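Local coordinates for protein ORF98 PTP-2 (Cydia pomonella granulosis virus, PDB 6I28) that probably removes phosphate from tyrosine and serine or threonine residues of proteins, as a viral member of the dual-specificity phosphatase family, at residues M120-D126 with V164-E168. Numbering follows the deposited sequence.
Sequences MRTNQID and VVRVE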
loop_
_atom_site.group_PDB
_atom_site.type_symbol
_atom_site.label_atom_id
_atom_site.label_comp_id
_atom_site.label_asym_id
_atom_site.label_seq_id
_atom_site.Cartn_x
_atom_site.Cartn_y
_atom_site.Cartn_z
ATOM N N MET A 120 -3.866 -3.541 8.929
ATOM C CA MET A 120 -4.668 -4.623 9.463
ATOM C C MET A 120 -3.808 -5.742 10.008
ATOM O O MET A 120 -4.007 -6.195 11.133
ATOM C CB MET A 120 -5.595 -5.199 8.386
ATOM C CG MET A 120 -6.629 -4.281 7.851
ATOM S SD MET A 120 -7.490 -4.989 6.445
ATOM C CE MET A 120 -7.998 -6.564 7.102
ATOM N N ARG A 121 -2.758 -6.103 9.291
ATOM C CA ARG A 121 -2.042 -7.297 9.667
ATOM C C ARG A 121 -0.957 -7.043 10.716
ATOM O O ARG A 121 -0.740 -7.878 11.604
ATOM C CB ARG A 121 -1.406 -7.919 8.412
ATOM C CG ARG A 121 -0.583 -9.154 8.708
ATOM C CD ARG A 121 -0.360 -9.951 7.439
ATOM N NE ARG A 121 0.756 -10.889 7.516
ATOM C CZ ARG A 121 1.096 -11.732 6.529
ATOM N NH1 ARG A 121 0.398 -11.783 5.415
ATOM N NH2 ARG A 121 2.139 -12.531 6.664
ATOM N N THR A 122 -0.290 -5.900 10.663
ATOM C CA THR A 122 0.686 -5.583 11.693
ATOM C C THR A 122 0.012 -5.215 13.019
ATOM O O THR A 122 0.586 -5.431 14.097
ATOM C CB THR A 122 1.626 -4.441 11.245
ATOM O OG1 THR A 122 0.918 -3.228 10.919
ATOM C CG2 THR A 122 2.542 -4.888 10.043
ATOM N N ASN A 123 -1.208 -4.719 12.975
ATOM C CA ASN A 123 -1.919 -4.358 14.201
ATOM C C ASN A 123 -2.948 -5.393 14.607
ATOM O O ASN A 123 -3.445 -5.328 15.722
ATOM C CB ASN A 123 -2.586 -2.997 14.029
ATOM C CG ASN A 123 -1.583 -1.869 14.032
ATOM O OD1 ASN A 123 -1.146 -1.423 15.080
ATOM N ND2 ASN A 123 -1.184 -1.438 12.865
ATOM N N GLN A 124 -3.225 -6.373 13.753
ATOM C CA GLN A 124 -4.267 -7.359 13.972
ATOM C C GLN A 124 -5.570 -6.644 14.307
ATOM O O GLN A 124 -6.141 -6.797 15.398
ATOM C CB GLN A 124 -3.878 -8.359 15.058
ATOM C CG GLN A 124 -2.777 -9.247 14.604
ATOM C CD GLN A 124 -3.241 -10.217 13.549
ATOM O OE1 GLN A 124 -4.145 -11.010 13.776
ATOM N NE2 GLN A 124 -2.595 -10.178 12.393
ATOM N N ILE A 125 -6.017 -5.820 13.360
ATOM C CA ILE A 125 -7.282 -5.102 13.462
ATOM C C ILE A 125 -8.052 -5.308 12.158
ATOM O O ILE A 125 -7.486 -5.611 11.121
ATOM C CB ILE A 125 -7.109 -3.587 13.758
ATOM C CG1 ILE A 125 -6.393 -2.847 12.625
ATOM C CG2 ILE A 125 -6.297 -3.367 15.012
ATOM C CD1 ILE A 125 -6.122 -1.322 12.917
ATOM N N ASP A 126 -9.374 -5.140 12.212
ATOM C CA ASP A 126 -10.184 -5.502 11.053
ATOM C C ASP A 126 -10.194 -4.399 10.002
ATOM O O ASP A 126 -9.634 -3.314 10.189
ATOM C CB ASP A 126 -11.620 -5.824 11.481
ATOM C CG ASP A 126 -12.347 -4.628 12.022
ATOM O OD1 ASP A 126 -11.846 -3.486 12.041
ATOM O OD2 ASP A 126 -13.467 -4.843 12.453
ATOM N N VAL A 164 -12.757 -13.031 18.585
ATOM C CA VAL A 164 -11.434 -12.424 18.437
ATOM C C VAL A 164 -11.136 -12.422 16.954
ATOM O O VAL A 164 -11.367 -13.428 16.281
ATOM C CB VAL A 164 -10.359 -13.237 19.181
ATOM C CG1 VAL A 164 -8.911 -12.765 18.791
ATOM C CG2 VAL A 164 -10.531 -13.186 20.667
ATOM N N VAL A 165 -10.683 -11.339 16.446
ATOM C CA VAL A 165 -10.293 -11.247 15.042
ATOM C C VAL A 165 -8.823 -11.616 14.889
ATOM O O VAL A 165 -7.967 -11.238 15.706
ATOM C CB VAL A 165 -10.577 -9.836 14.489
ATOM C CG1 VAL A 165 -9.621 -8.810 15.092
ATOM C CG2 VAL A 165 -10.490 -9.836 12.985
ATOM N N ARG A 166 -8.529 -12.402 13.855
ATOM C CA ARG A 166 -7.156 -12.645 13.429
ATOM C C ARG A 166 -7.042 -12.200 11.979
ATOM O O ARG A 166 -7.867 -12.587 11.146
ATOM C CB ARG A 166 -6.741 -14.118 13.535
ATOM C CG ARG A 166 -6.114 -14.481 14.904
ATOM C CD ARG A 166 -5.725 -15.952 15.004
ATOM N NE ARG A 166 -6.797 -16.746 15.623
ATOM C CZ ARG A 166 -7.214 -16.624 16.892
ATOM N NH1 ARG A 166 -6.647 -15.740 17.720
ATOM N NH2 ARG A 166 -8.200 -17.397 17.338
ATOM N N VAL A 167 -6.021 -11.422 11.665
ATOM C CA VAL A 167 -5.784 -11.025 10.288
ATOM C C VAL A 167 -4.680 -11.894 9.720
ATOM O O VAL A 167 -3.530 -11.842 10.189
ATOM C CB VAL A 167 -5.404 -9.538 10.173
ATOM C CG1 VAL A 167 -5.214 -9.164 8.760
ATOM C CG2 VAL A 167 -6.560 -8.701 10.747
ATOM N N GLU A 168 -5.024 -12.626 8.673
ATOM C CA GLU A 168 -4.106 -13.494 7.965
ATOM C C GLU A 168 -3.382 -12.766 6.834
ATOM O O GLU A 168 -2.438 -13.318 6.323
ATOM C CB GLU A 168 -4.860 -14.696 7.384
ATOM C CG GLU A 168 -5.615 -15.513 8.428
ATOM C CD GLU A 168 -6.323 -16.783 7.872
ATOM O OE1 GLU A 168 -6.366 -17.813 8.581
ATOM O OE2 GLU A 168 -6.854 -16.735 6.752
ATOM O OXT GLU A 168 -3.706 -11.675 6.388
HETATM O O HOH W 1 -5.272 -11.431 16.368
#
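The C-terminal beta hairpin of this phosphatase docks on the end of helix 110-123 through Q124 and V167, where a side-chain amide pairs with the backbone of a single strand residue. V167 N donates to Q124 OE1 (2.9 Å), and Q124 NE2 donates to V167 O (2.9 Å). The second bond lies in the carbonyl plane, on a lone pair of V167 O, and is nearly straight, 171° at the hydrogen; in the first, the N-H comes from above the plane of the Q124 carbonyl. NE2 spends its other hydrogen on R121 O (3.1 Å), again in plane, so three bonds fix the rotation of the amide. A water bridges OE1 to V165 O and gives the oxygen a second donor. The Q124 side chain reaches V167 because it bends at chi2 (-70°), folding the amide back beside the last helical turn. Q124 is the first residue past the helix, with positive phi, and I125 N still bonds to M120 O, as the chain turns toward helix 127-137 of the dual-specificity phosphatase catalytic domain. Strand 162-167 pairs antiparallel with strand 154-159 and lays V167 on this turn. Its two methyls divide the work: CG1, anti to the backbone N (chi1 -178°), rests on R121 CA (3.8 Å) and on M120 CB (4.0 Å), while CG2 faces the carbonyl oxygens of M120 and I125, 3.2 Å from I125 O. Two residues earlier in the strand, V165 CG1 approaches Q124 O. R121 extends past the chain terminus, its NH1 3.4 Å from E168 O at an angle too poor for a hydrogen bond; that nitrogen forms a salt bridge with E83, while Y117 OH bonds to both R121 NH1 and E168 OXT.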